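Local coordinates for 303aa long hypothetical esterase (Sulfolobus tokodaii, PDB 3AIN), which probably hydrolyses carboxylic esters, as a thermostable, dimeric carboxylesterase of the hormone-sensitive-lipase-like group with an alpha/beta hydrolase fold, at residues V81-K85 with C113-N118; N118-C122 with L316-Y321; Y197-D203 with D263-G269; P244-L249 with A271-L276. The protein carries 1 engineered substitution. All blocks are in the same frame, centred on the assembly; numbering follows the deposited sequence.

Contact 1. Residues V81-K85 with C113-N118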
loop_
_atom_site.group_PDB
_atom_site.type_symbol
_atom_site.label_atom_id
_atom_site.label_comp_id
_atom_site.label_asym_id
_atom_site.label_seq_id
_atom_site.Cartn_x
_atom_site.Cartn_y
_atom_site.Cartn_z
ATOM N N VAL A 81 20.170 17.166 -2.646
ATOM C CA VAL A 81 19.067 17.571 -1.796
ATOM C C VAL A 81 17.906 18.028 -2.673
ATOM O O VAL A 81 18.074 18.892 -3.539
ATOM C CB VAL A 81 19.478 18.761 -0.905
ATOM C CG1 VAL A 81 18.309 19.187 -0.006
ATOM C CG2 VAL A 81 20.737 18.410 -0.092
ATOM N N TYR A 82 16.757 17.380 -2.517
ATOM C CA TYR A 82 15.546 17.732 -3.306
ATOM C C TYR A 82 14.544 18.378 -2.344
ATOM O O TYR A 82 14.099 17.768 -1.367
ATOM C CB TYR A 82 14.889 16.480 -3.936
ATOM C CG TYR A 82 15.801 15.634 -4.809
ATOM C CD1 TYR A 82 15.766 15.737 -6.205
ATOM C CD2 TYR A 82 16.692 14.711 -4.240
ATOM C CE1 TYR A 82 16.595 14.944 -7.016
ATOM C CE2 TYR A 82 17.427 13.849 -5.043
ATOM C CZ TYR A 82 17.422 14.010 -6.419
ATOM O OH TYR A 82 18.191 13.197 -7.196
ATOM N N TYR A 83 14.101 19.585 -2.688
ATOM C CA TYR A 83 13.019 20.234 -1.948
ATOM C C TYR A 83 11.695 20.067 -2.688
ATOM O O TYR A 83 11.651 20.141 -3.912
ATOM C CB TYR A 83 13.302 21.743 -1.839
ATOM C CG TYR A 83 14.459 22.076 -0.937
ATOM C CD1 TYR A 83 14.240 22.396 0.391
ATOM C CD2 TYR A 83 15.751 22.132 -1.424
ATOM C CE1 TYR A 83 15.290 22.724 1.230
ATOM C CE2 TYR A 83 16.810 22.486 -0.593
ATOM C CZ TYR A 83 16.564 22.773 0.728
ATOM O OH TYR A 83 17.608 23.106 1.566
ATOM N N PRO A 84 10.605 19.900 -1.946
ATOM C CA PRO A 84 9.311 19.783 -2.604
ATOM C C PRO A 84 8.805 21.162 -3.002
ATOM O O PRO A 84 9.458 22.172 -2.710
ATOM C CB PRO A 84 8.419 19.213 -1.506
ATOM C CG PRO A 84 9.004 19.733 -0.254
ATOM C CD PRO A 84 10.498 19.760 -0.484
ATOM N N LYS A 85 7.641 21.186 -3.649
ATOM C CA LYS A 85 7.075 22.419 -4.178
ATOM C C LYS A 85 6.317 23.174 -3.087
ATOM O O LYS A 85 5.877 24.296 -3.310
ATOM C CB LYS A 85 6.132 22.115 -5.358
ATOM C CG LYS A 85 6.714 21.282 -6.482
ATOM C CD LYS A 85 5.694 20.215 -6.923
ATOM C CE LYS A 85 5.782 19.884 -8.406
ATOM N NZ LYS A 85 5.508 21.077 -9.247
ATOM N N CYS A 113 14.066 9.667 -6.895
ATOM C CA CYS A 113 14.072 10.595 -5.756
ATOM C C CYS A 113 13.189 11.824 -5.987
ATOM O O CYS A 113 12.583 12.307 -5.050
ATOM C CB CYS A 113 15.497 11.031 -5.395
ATOM S SG CYS A 113 16.458 9.669 -4.640
ATOM N N ARG A 114 13.107 12.313 -7.228
ATOM C CA ARG A 114 12.150 13.396 -7.520
ATOM C C ARG A 114 10.716 12.940 -7.277
ATOM O O ARG A 114 9.929 13.639 -6.627
ATOM C CB ARG A 114 12.308 13.896 -8.959
ATOM C CG ARG A 114 13.633 14.616 -9.218
ATOM C CD ARG A 114 13.844 14.704 -10.739
ATOM N NE ARG A 114 14.983 15.536 -11.113
ATOM C CZ ARG A 114 14.894 16.837 -11.379
ATOM N NH1 ARG A 114 13.728 17.464 -11.265
ATOM N NH2 ARG A 114 15.980 17.524 -11.694
ATOM N N ALA A 115 10.376 11.743 -7.746
ATOM C CA ALA A 115 9.039 11.244 -7.535
ATOM C C ALA A 115 8.697 11.048 -6.056
ATOM O O ALA A 115 7.611 11.408 -5.619
ATOM C CB ALA A 115 8.812 9.956 -8.312
ATOM N N ILE A 116 9.644 10.514 -5.280
ATOM C CA ILE A 116 9.437 10.365 -3.837
ATOM C C ILE A 116 9.244 11.727 -3.136
ATOM O O ILE A 116 8.392 11.887 -2.247
ATOM C CB ILE A 116 10.607 9.561 -3.213
ATOM C CG1 ILE A 116 10.496 8.083 -3.614
ATOM C CG2 ILE A 116 10.603 9.717 -1.692
ATOM C CD1 ILE A 116 11.725 7.252 -3.195
ATOM N N THR A 117 10.072 12.687 -3.514
ATOM C CA THR A 117 10.011 14.027 -2.945
ATOM C C THR A 117 8.625 14.617 -3.151
ATOM O O THR A 117 8.019 15.143 -2.221
ATOM C CB THR A 117 11.032 14.934 -3.634
ATOM O OG1 THR A 117 12.346 14.465 -3.325
ATOM C CG2 THR A 117 10.871 16.383 -3.176
ATOM N N ASN A 118 8.120 14.530 -4.373
ATOM C CA ASN A 118 6.782 15.080 -4.651
ATOM C C ASN A 118 5.670 14.315 -3.938
ATOM O O ASN A 118 4.663 14.896 -3.512
ATOM C CB ASN A 118 6.524 15.168 -6.160
ATOM C CG ASN A 118 7.344 16.259 -6.831
ATOM O OD1 ASN A 118 7.712 17.255 -6.193
ATOM N ND2 ASN A 118 7.765 16.004 -8.061
HETATM O O HOH W 1 6.355 18.745 -4.241
#
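Strand 81-83 and helix 113-118 run in roughly the same direction, their short axes 39° apart and 8.5 Å from each other at closest approach, and the two backbones draw nearest where Pro84 CA comes 5.7 Å from Asn118 CA. Tyr82 fills the space between them. Its CB points toward the helix, and its ring lies across the side chains of one helical face. Cys113 CB sits 3.4 Å from Tyr82 CE2, with the sulfur making an oblique sulfur-aromatic contact, while Arg114 CG touches Tyr82 CE1 at 3.7 Å. Arginine suits this place because its CG methylene rests against the ring, whereas its guanidinium, turned 73° from the ring plane, is salt-bridged to Asp110, which also bonds Tyr82 OH. Thr117 divides its two branches. Its hydroxyl stands beside the backbone N (chi1 -66°), so that OG1 bonds Cys113 O at 2.8 Å, sharing that carbonyl with Thr117 N from the opposite face; OG1 also lies 3.3 Å from Tyr82 CB. The methyl CG2 packs against the Tyr83-Pro84 link, 3.7 Å from Pro84 N and 4.1 Å from Pro84 CB. Toward solvent the contact turns polar: a water accepts from Lys85 N and donates to Asn118 OD1, while Asn118 ND2 is held by Glu61 O. In the alpha/beta hydrolase fold this is an ordinary helix-on-sheet layer. Helix 110-120 lies over strand 76-83, the adjoining strand 123-127 and, beyond that, 92-96, and Ile65 of the outermost strand 64-71 touches both Tyr82 and Arg114.

Contact 2. Residues N118-C122 with L316-Y321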
loop_
_atom_site.group_PDB
_atom_site.type_symbol
_atom_site.label_atom_id
_atom_site.label_comp_id
_atom_site.label_asym_id
_atom_site.label_seq_id
_atom_site.Cartn_x
_atom_site.Cartn_y
_atom_site.Cartn_z
ATOM N N ASN A 118 8.120 14.530 -4.373
ATOM C CA ASN A 118 6.782 15.080 -4.651
ATOM C C ASN A 118 5.670 14.315 -3.938
ATOM O O ASN A 118 4.663 14.896 -3.512
ATOM C CB ASN A 118 6.524 15.168 -6.160
ATOM C CG ASN A 118 7.344 16.259 -6.831
ATOM O OD1 ASN A 118 7.712 17.255 -6.193
ATOM N ND2 ASN A 118 7.765 16.004 -8.061
ATOM N N SER A 119 5.840 13.003 -3.821
ATOM C CA SER A 119 4.869 12.184 -3.125
ATOM C C SER A 119 4.832 12.447 -1.618
ATOM O O SER A 119 3.724 12.475 -1.040
ATOM C CB SER A 119 5.070 10.678 -3.431
ATOM O OG SER A 119 4.014 9.911 -2.845
ATOM N N CYS A 120 6.010 12.490 -0.963
ATOM C CA CYS A 120 6.083 12.724 0.511
ATOM C C CYS A 120 5.972 14.189 0.906
ATOM O O CYS A 120 5.830 14.474 2.088
ATOM C CB CYS A 120 7.328 12.128 1.220
ATOM S SG CYS A 120 9.006 12.663 0.681
ATOM N N GLN A 121 6.093 15.082 -0.068
ATOM C CA GLN A 121 6.196 16.530 0.198
ATOM C C GLN A 121 7.194 16.814 1.300
ATOM O O GLN A 121 6.927 17.542 2.270
ATOM C CB GLN A 121 4.828 17.116 0.494
ATOM C CG GLN A 121 3.906 16.874 -0.687
ATOM C CD GLN A 121 2.635 17.663 -0.614
ATOM O OE1 GLN A 121 2.022 17.754 0.446
ATOM N NE2 GLN A 121 2.127 18.059 -1.774
ATOM N N CYS A 122 8.381 16.274 1.099
ATOM C CA CYS A 122 9.394 16.301 2.115
ATOM C C CYS A 122 10.740 16.513 1.422
ATOM O O CYS A 122 10.810 16.465 0.198
ATOM C CB CYS A 122 9.317 15.020 2.922
ATOM S SG CYS A 122 10.164 13.652 2.146
ATOM N N LEU A 316 4.862 8.896 5.067
ATOM C CA LEU A 316 5.774 9.962 5.516
ATOM C C LEU A 316 5.036 11.281 5.762
ATOM O O LEU A 316 5.344 12.000 6.722
ATOM C CB LEU A 316 6.909 10.154 4.518
ATOM C CG LEU A 316 7.909 8.986 4.500
ATOM C CD1 LEU A 316 9.046 9.284 3.531
ATOM C CD2 LEU A 316 8.435 8.634 5.924
ATOM N N ARG A 317 4.039 11.586 4.947
ATOM C CA ARG A 317 3.226 12.782 5.243
ATOM C C ARG A 317 2.528 12.628 6.580
ATOM O O ARG A 317 2.443 13.580 7.378
ATOM C CB ARG A 317 2.227 13.084 4.127
ATOM C CG ARG A 317 2.894 13.628 2.879
ATOM C CD ARG A 317 1.882 14.038 1.808
ATOM N NE ARG A 317 1.372 12.898 1.047
ATOM C CZ ARG A 317 0.124 12.442 1.128
ATOM N NH1 ARG A 317 -0.738 13.008 1.963
ATOM N NH2 ARG A 317 -0.242 11.368 0.444
ATOM N N LYS A 318 2.014 11.428 6.828
ATOM C CA LYS A 318 1.357 11.140 8.104
ATOM C C LYS A 318 2.330 11.336 9.265
ATOM O O LYS A 318 1.994 11.987 10.279
ATOM C CB LYS A 318 0.789 9.707 8.106
ATOM C CG LYS A 318 0.296 9.212 9.464
ATOM C CD LYS A 318 0.006 7.690 9.442
ATOM C CE LYS A 318 1.311 6.876 9.547
ATOM N NZ LYS A 318 1.052 5.416 9.776
ATOM N N VAL A 319 3.482 10.666 9.205
ATOM C CA VAL A 319 4.404 10.732 10.342
ATOM C C VAL A 319 5.021 12.124 10.536
ATOM O O VAL A 319 5.217 12.539 11.668
ATOM C CB VAL A 319 5.507 9.628 10.307
ATOM C CG1 VAL A 319 6.594 9.971 9.302
ATOM C CG2 VAL A 319 6.126 9.456 11.696
ATOM N N PHE A 320 5.308 12.840 9.452
ATOM C CA PHE A 320 5.959 14.163 9.566
ATOM C C PHE A 320 4.924 15.225 9.925
ATOM O O PHE A 320 5.163 16.066 10.795
ATOM C CB PHE A 320 6.633 14.571 8.250
ATOM C CG PHE A 320 7.917 13.831 7.960
ATOM C CD1 PHE A 320 8.843 13.591 8.965
ATOM C CD2 PHE A 320 8.262 13.537 6.644
ATOM C CE1 PHE A 320 10.037 12.905 8.678
ATOM C CE2 PHE A 320 9.490 12.932 6.345
ATOM C CZ PHE A 320 10.364 12.625 7.366
ATOM N N TYR A 321 3.764 15.174 9.278
ATOM C CA TYR A 321 2.859 16.324 9.258
ATOM C C TYR A 321 1.515 16.076 9.942
ATOM O O TYR A 321 0.740 17.010 10.136
ATOM C CB TYR A 321 2.647 16.852 7.846
ATOM C CG TYR A 321 3.904 17.114 7.067
ATOM C CD1 TYR A 321 4.900 17.952 7.557
ATOM C CD2 TYR A 321 4.121 16.482 5.852
ATOM C CE1 TYR A 321 6.072 18.169 6.831
ATOM C CE2 TYR A 321 5.262 16.757 5.074
ATOM C CZ TYR A 321 6.271 17.527 5.614
ATOM O OH TYR A 321 7.360 17.851 4.829
#
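Cys120 and Leu316 meet in the closely packed half of this contact, CB to CB at 3.9 Å, where the end of helix 110-120 comes down on the last turns of helix 303-321. Arg317 packs here too, its CG 3.2 Å from Cys120 O, and Cys122 CB lies 4.0 Å from Phe320 CE2. The Cys120-Cys122 disulfide, SG to SG 2.1 Å, spans the helix end, where Gln121 takes a positive phi of 47°. That turn presents Gln121 O to Tyr321 OH, which donates a short bond of 2.6 Å and accepts from Gly91 N, so tyrosine serves as both donor and acceptor. Both helices lie on one side of the alpha/beta hydrolase sheet, where Leu316 and Cys122 each touch Leu93 of strand 92-96. The looser, more open side holds the ends of Arg317 and Gln121. Arg317 bends at its third torsion (chi3 -80°), which brings NE in line with the carbonyl of Ser119, a bond of 3.2 Å to Ser119 O in the guanidinium plane. Gln121 passes Arg317 loosely, its OE1 4.0 Å from Arg317 CD. Beyond it, Arg317 NH2 comes close to Arg317 NH2 of the second subunit.

Contact 3. Residues Y197-D203 with D263-G269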
loop_
_atom_site.group_PDB
_atom_site.type_symbol
_atom_site.label_atom_id
_atom_site.label_comp_id
_atom_site.label_asym_id
_atom_site.label_seq_id
_atom_site.Cartn_x
_atom_site.Cartn_y
_atom_site.Cartn_z
ATOM N N TYR A 197 11.791 -3.489 -0.561
ATOM C CA TYR A 197 12.410 -4.810 -0.782
ATOM C C TYR A 197 13.861 -4.910 -0.295
ATOM O O TYR A 197 14.798 -5.111 -1.069
ATOM C CB TYR A 197 12.233 -5.344 -2.222
ATOM C CG TYR A 197 12.235 -4.322 -3.360
ATOM C CD1 TYR A 197 13.407 -3.680 -3.733
ATOM C CD2 TYR A 197 11.031 -3.918 -3.960
ATOM C CE1 TYR A 197 13.407 -2.731 -4.754
ATOM C CE2 TYR A 197 11.022 -2.944 -4.947
ATOM C CZ TYR A 197 12.204 -2.316 -5.290
ATOM O OH TYR A 197 12.213 -1.397 -6.340
ATOM N N PRO A 198 14.054 -4.760 1.011
ATOM C CA PRO A 198 15.423 -4.707 1.535
ATOM C C PRO A 198 16.105 -6.057 1.526
ATOM O O PRO A 198 15.451 -7.097 1.681
ATOM C CB PRO A 198 15.211 -4.260 2.989
ATOM C CG PRO A 198 13.861 -4.845 3.329
ATOM C CD PRO A 198 13.049 -4.528 2.068
ATOM N N ALA A 199 17.431 -6.017 1.473
ATOM C CA ALA A 199 18.253 -7.172 1.809
ATOM C C ALA A 199 18.579 -7.097 3.302
ATOM O O ALA A 199 19.158 -6.119 3.773
ATOM C CB ALA A 199 19.547 -7.132 0.996
ATOM N N VAL A 200 18.157 -8.110 4.047
ATOM C CA VAL A 200 18.374 -8.092 5.490
ATOM C C VAL A 200 19.189 -9.258 6.045
ATOM O O VAL A 200 19.568 -9.243 7.211
ATOM C CB VAL A 200 17.044 -7.953 6.250
ATOM C CG1 VAL A 200 16.295 -6.690 5.835
ATOM C CG2 VAL A 200 16.157 -9.207 6.063
ATOM N N SER A 201 19.496 -10.257 5.212
ATOM C CA SER A 201 20.265 -11.384 5.693
ATOM C C SER A 201 20.959 -12.082 4.533
ATOM O O SER A 201 20.344 -12.308 3.489
ATOM C CB SER A 201 19.325 -12.378 6.427
ATOM O OG SER A 201 20.061 -13.429 7.063
ATOM N N PHE A 202 22.124 -12.658 4.809
ATOM C CA PHE A 202 22.616 -13.752 3.979
ATOM C C PHE A 202 21.600 -14.892 4.028
ATOM O O PHE A 202 21.081 -15.210 5.095
ATOM C CB PHE A 202 23.959 -14.238 4.533
ATOM C CG PHE A 202 24.569 -15.353 3.746
ATOM C CD1 PHE A 202 24.581 -16.644 4.241
ATOM C CD2 PHE A 202 25.118 -15.116 2.487
ATOM C CE1 PHE A 202 25.215 -17.682 3.533
ATOM C CE2 PHE A 202 25.682 -16.161 1.749
ATOM C CZ PHE A 202 25.652 -17.461 2.241
ATOM N N ASP A 203 21.344 -15.507 2.899
ATOM C CA ASP A 203 20.246 -16.448 2.772
ATOM C C ASP A 203 20.567 -17.611 1.866
ATOM O O ASP A 203 20.863 -17.419 0.760
ATOM C CB ASP A 203 19.020 -15.666 2.282
ATOM C CG ASP A 203 17.744 -16.508 2.104
ATOM O OD1 ASP A 203 17.691 -17.583 2.583
ATOM O OD2 ASP A 203 16.839 -16.002 1.480
ATOM N N ASP A 263 10.087 -12.121 -5.873
ATOM C CA ASP A 263 11.396 -11.559 -5.500
ATOM C C ASP A 263 12.078 -12.589 -4.611
ATOM O O ASP A 263 11.460 -13.063 -3.627
ATOM C CB ASP A 263 11.142 -10.288 -4.688
ATOM C CG ASP A 263 12.397 -9.527 -4.346
ATOM O OD1 ASP A 263 13.518 -10.109 -4.349
ATOM O OD2 ASP A 263 12.220 -8.402 -3.790
ATOM N N PRO A 264 13.313 -13.009 -4.953
ATOM C CA PRO A 264 13.968 -13.925 -4.026
ATOM C C PRO A 264 14.116 -13.358 -2.600
ATOM O O PRO A 264 14.265 -14.147 -1.656
ATOM C CB PRO A 264 15.352 -14.175 -4.672
ATOM C CG PRO A 264 15.602 -12.946 -5.490
ATOM C CD PRO A 264 14.223 -12.614 -6.053
ATOM N N LEU A 265 14.129 -12.030 -2.449
ATOM C CA LEU A 265 14.249 -11.400 -1.113
ATOM C C LEU A 265 12.928 -11.285 -0.358
ATOM O O LEU A 265 12.879 -10.670 0.730
ATOM C CB LEU A 265 14.841 -9.987 -1.210
ATOM C CG LEU A 265 16.201 -9.764 -1.883
ATOM C CD1 LEU A 265 16.806 -8.385 -1.550
ATOM C CD2 LEU A 265 17.188 -10.854 -1.666
ATOM N N ARG A 266 11.825 -11.742 -0.963
ATOM C CA ARG A 266 10.514 -11.510 -0.351
ATOM C C ARG A 266 10.492 -12.016 1.093
ATOM O O ARG A 266 10.025 -11.304 2.003
ATOM C CB ARG A 266 9.423 -12.225 -1.146
ATOM C CG ARG A 266 8.013 -11.892 -0.697
ATOM C CD ARG A 266 7.031 -12.858 -1.394
ATOM N NE ARG A 266 7.179 -14.210 -0.852
ATOM C CZ ARG A 266 7.117 -15.334 -1.564
ATOM N NH1 ARG A 266 6.923 -15.292 -2.876
ATOM N NH2 ARG A 266 7.273 -16.516 -0.964
ATOM N N ASP A 267 10.781 -13.297 1.280
ATOM C CA ASP A 267 10.592 -13.870 2.612
ATOM C C ASP A 267 11.445 -13.140 3.659
ATOM O O ASP A 267 11.004 -12.913 4.789
ATOM C CB ASP A 267 10.867 -15.374 2.619
ATOM C CG ASP A 267 9.836 -16.155 1.820
ATOM O OD1 ASP A 267 8.814 -15.570 1.406
ATOM O OD2 ASP A 267 9.992 -17.382 1.707
ATOM N N GLN A 268 12.693 -12.848 3.350
ATOM C CA GLN A 268 13.522 -12.196 4.362
ATOM C C GLN A 268 13.048 -10.778 4.686
ATOM O O GLN A 268 13.175 -10.328 5.820
ATOM C CB GLN A 268 15.017 -12.246 3.986
ATOM C CG GLN A 268 15.381 -11.394 2.795
ATOM C CD GLN A 268 16.847 -11.544 2.448
ATOM O OE1 GLN A 268 17.306 -12.615 2.037
ATOM N NE2 GLN A 268 17.603 -10.531 2.759
ATOM N N GLY A 269 12.473 -10.069 3.711
ATOM C CA GLY A 269 11.791 -8.802 4.042
ATOM C C GLY A 269 10.699 -8.991 5.072
ATOM O O GLY A 269 10.540 -8.155 5.954
HETATM O O HOH W 2 12.782 -7.872 0.777
HETATM O O HOH W 3 14.161 -14.073 1.109
HETATM O O HOH W 4 17.074 -14.262 -0.629
#
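The loop 197-203 passes, without regular structure, over the turn and first residues of helix 266-278, Pro198 CA coming 6.0 Å from Gly269 CA and Ala199 CA 6.5 Å from Leu265 CA. On the helix side a type I turn runs from Asp263 to Arg266. Asp263 OD1 caps it, accepting from Leu265 N at 2.8 Å from well above the carboxylate plane (59°), while OD2 reaches Tyr197 CB at 3.4 Å; an aspartate is short enough to serve its own turn. Asp263 also touches His293, whose ring meets that of Tyr197. In esterases of this family an aspartate after the strand corresponding to 255-260 and a later histidine complete a Ser-His-Asp catalytic triad, and Asp263 and His293 probably play those parts, with the GxSxG pattern around Ser170 as the likely nucleophile elbow. Leu265 supplies the apolar link, its CD1 lying 3.9 Å from Ala199 CB, and a water bridges the backbone gap by donating to both Pro198 O and Leu265 O. Farther along, Gln268 CG stands between its backbone N and carbonyl carbon (chi1 69°) and the chain runs on extended, which carries the amide end, of uncertain orientation, to the backbone of Val200 and Ser201, while Val200 CG2 presses against Gln268 O at 3.2 Å. At the loop's far end Asp203 OD2 takes a bond from Thr206 OG1.

Contact 4. Residues P244-L249 with A271-L276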
loop_
_atom_site.group_PDB
_atom_site.type_symbol
_atom_site.label_atom_id
_atom_site.label_comp_id
_atom_site.label_asym_id
_atom_site.label_seq_id
_atom_site.Cartn_x
_atom_site.Cartn_y
_atom_site.Cartn_z
ATOM N N PRO A 244 21.151 -7.085 8.997
ATOM C CA PRO A 244 20.560 -6.400 10.140
ATOM C C PRO A 244 19.544 -7.268 10.876
ATOM O O PRO A 244 19.206 -6.971 12.021
ATOM C CB PRO A 244 19.903 -5.144 9.521
ATOM C CG PRO A 244 19.816 -5.455 8.026
ATOM C CD PRO A 244 21.068 -6.268 7.769
ATOM N N ILE A 245 19.068 -8.348 10.247
ATOM C CA ILE A 245 18.201 -9.282 10.998
ATOM C C ILE A 245 18.864 -9.778 12.306
ATOM O O ILE A 245 18.176 -10.147 13.260
ATOM C CB ILE A 245 17.776 -10.525 10.136
ATOM C CG1 ILE A 245 16.535 -11.203 10.762
ATOM C CG2 ILE A 245 18.916 -11.520 10.056
ATOM C CD1 ILE A 245 15.228 -10.502 10.438
ATOM N N LEU A 246 20.191 -9.798 12.332
ATOM C CA LEU A 246 20.951 -10.272 13.513
ATOM C C LEU A 246 20.787 -9.352 14.730
ATOM O O LEU A 246 21.126 -9.736 15.853
ATOM C CB LEU A 246 22.445 -10.370 13.183
ATOM C CG LEU A 246 22.765 -11.451 12.143
ATOM C CD1 LEU A 246 24.260 -11.383 11.766
ATOM C CD2 LEU A 246 22.398 -12.848 12.710
ATOM N N ALA A 247 20.466 -8.088 14.486
ATOM C CA ALA A 247 20.534 -7.070 15.537
ATOM C C ALA A 247 19.325 -7.199 16.464
ATOM O O ALA A 247 18.300 -7.760 16.079
ATOM C CB ALA A 247 20.560 -5.656 14.902
ATOM N N ASP A 248 19.435 -6.624 17.665
ATOM C CA ASP A 248 18.288 -6.389 18.539
ATOM C C ASP A 248 17.491 -5.182 18.025
ATOM O O ASP A 248 18.035 -4.084 17.848
ATOM C CB ASP A 248 18.810 -6.162 19.977
ATOM C CG ASP A 248 17.736 -5.694 20.952
ATOM O OD1 ASP A 248 16.636 -5.308 20.523
ATOM O OD2 ASP A 248 18.084 -5.522 22.146
ATOM N N LEU A 249 16.243 -5.431 17.634
ATOM C CA LEU A 249 15.481 -4.445 16.879
ATOM C C LEU A 249 14.527 -3.643 17.754
ATOM O O LEU A 249 13.681 -2.916 17.249
ATOM C CB LEU A 249 14.717 -5.125 15.724
ATOM C CG LEU A 249 15.571 -5.956 14.741
ATOM C CD1 LEU A 249 14.673 -6.469 13.595
ATOM C CD2 LEU A 249 16.746 -5.171 14.151
ATOM N N ALA A 271 10.399 -11.330 7.126
ATOM C CA ALA A 271 11.031 -11.710 8.418
ATOM C C ALA A 271 11.451 -10.468 9.185
ATOM O O ALA A 271 11.312 -10.395 10.410
ATOM C CB ALA A 271 12.251 -12.593 8.192
ATOM N N TYR A 272 12.018 -9.502 8.472
ATOM C CA TYR A 272 12.478 -8.305 9.152
ATOM C C TYR A 272 11.286 -7.552 9.763
ATOM O O TYR A 272 11.373 -7.051 10.886
ATOM C CB TYR A 272 13.269 -7.390 8.208
ATOM C CG TYR A 272 14.152 -6.388 8.961
ATOM C CD1 TYR A 272 15.360 -6.798 9.521
ATOM C CD2 TYR A 272 13.796 -5.042 9.057
ATOM C CE1 TYR A 272 16.159 -5.910 10.226
ATOM C CE2 TYR A 272 14.648 -4.132 9.675
ATOM C CZ TYR A 272 15.815 -4.584 10.254
ATOM O OH TYR A 272 16.608 -3.706 10.975
ATOM N N ALA A 273 10.205 -7.411 8.997
ATOM C CA ALA A 273 8.970 -6.822 9.537
ATOM C C ALA A 273 8.535 -7.591 10.787
ATOM O O ALA A 273 8.103 -6.990 11.770
ATOM C CB ALA A 273 7.835 -6.834 8.475
ATOM N N ASN A 274 8.514 -8.909 10.683
ATOM C CA ASN A 274 8.043 -9.741 11.793
ATOM C C ASN A 274 8.892 -9.571 13.047
ATOM O O ASN A 274 8.349 -9.522 14.158
ATOM C CB ASN A 274 7.948 -11.206 11.372
ATOM C CG ASN A 274 6.837 -11.441 10.337
ATOM O OD1 ASN A 274 6.893 -12.381 9.531
ATOM N ND2 ASN A 274 5.958 -10.471 10.223
ATOM N N LYS A 275 10.207 -9.557 12.879
ATOM C CA LYS A 275 11.109 -9.385 14.018
ATOM C C LYS A 275 11.007 -7.994 14.633
ATOM O O LYS A 275 10.918 -7.862 15.870
ATOM C CB LYS A 275 12.547 -9.726 13.623
ATOM C CG LYS A 275 13.557 -9.777 14.780
ATOM C CD LYS A 275 14.895 -10.297 14.238
ATOM C CE LYS A 275 15.753 -10.961 15.300
ATOM N NZ LYS A 275 16.718 -10.005 15.852
ATOM N N LEU A 276 10.789 -6.978 13.795
ATOM C CA LEU A 276 10.426 -5.660 14.314
ATOM C C LEU A 276 9.155 -5.691 15.151
ATOM O O LEU A 276 9.116 -5.116 16.239
ATOM C CB LEU A 276 10.266 -4.641 13.180
ATOM C CG LEU A 276 11.553 -4.094 12.582
ATOM C CD1 LEU A 276 11.261 -3.478 11.172
ATOM C CD2 LEU A 276 12.188 -3.033 13.511
HETATM O O HOH W 5 18.631 -10.481 17.920
HETATM O O HOH W 6 15.052 -8.028 18.045
#
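Leu249 is the principal bump, wedged into a hollow on helix 271-276 whose walls are Tyr272, Lys275 and Leu276. Its CD1 lies over one face of the Tyr272 ring, 4.1 Å from the centroid and displaced toward the rim, a CH-pi contact, and the same methyl reaches Lys275 CG at 3.7 Å. A branched leucine fits because its other methyl, CD2, can rest on Tyr272 OH at 3.5 Å while CB meets Leu276 CD2. The ring is itself a projection: with CG anti to the backbone N (chi1 -161°), it slides past Ile245 and pushes its edge up to Pro244 O, which lies in the ring plane. Loop 244-249, with its short 3-10 turn at 244-246, leads toward strand 255-260 of the alpha/beta hydrolase sheet, so the contact packs the connection entering that strand against helix 266-278, which leaves it. Ile245 fills the next groove, CD1 being 3.8 Å from Tyr272 CD1 and close to Ala271, whose small side chain leaves room. Lys275 lies along the outer margin. Its aliphatic carbons lean on Ile245 and Leu249, and the chain turns at its end to place NZ 3.0 Å from Ile245 O, a hydrogen bond to a backbone carbonyl with water near by.

How the contacts relate
Contacts 1 and 2 share Asn118 and helix 110-120, which meets a strand in the first and another helix in the second; they touch through Thr117 and Pro84 against Cys122 O. Contacts 3 and 4 share helix 266-278 on the other side of the chain's centre from contact 1, and Val200 O with Ile245 N, probably hydrogen-bonded, joins them. Centres of contacts 1 and 3 are about 27 Å apart. Contact 3, the buried one, lies by the likely active site, its polar groups the capping Asp263 carboxylate and the Gln268 amide beside loop backbone; the other three are partly buried, with apolar interiors and polar margins that hold waters in contacts 1 and 4. Only contact 2 contains a disulfide.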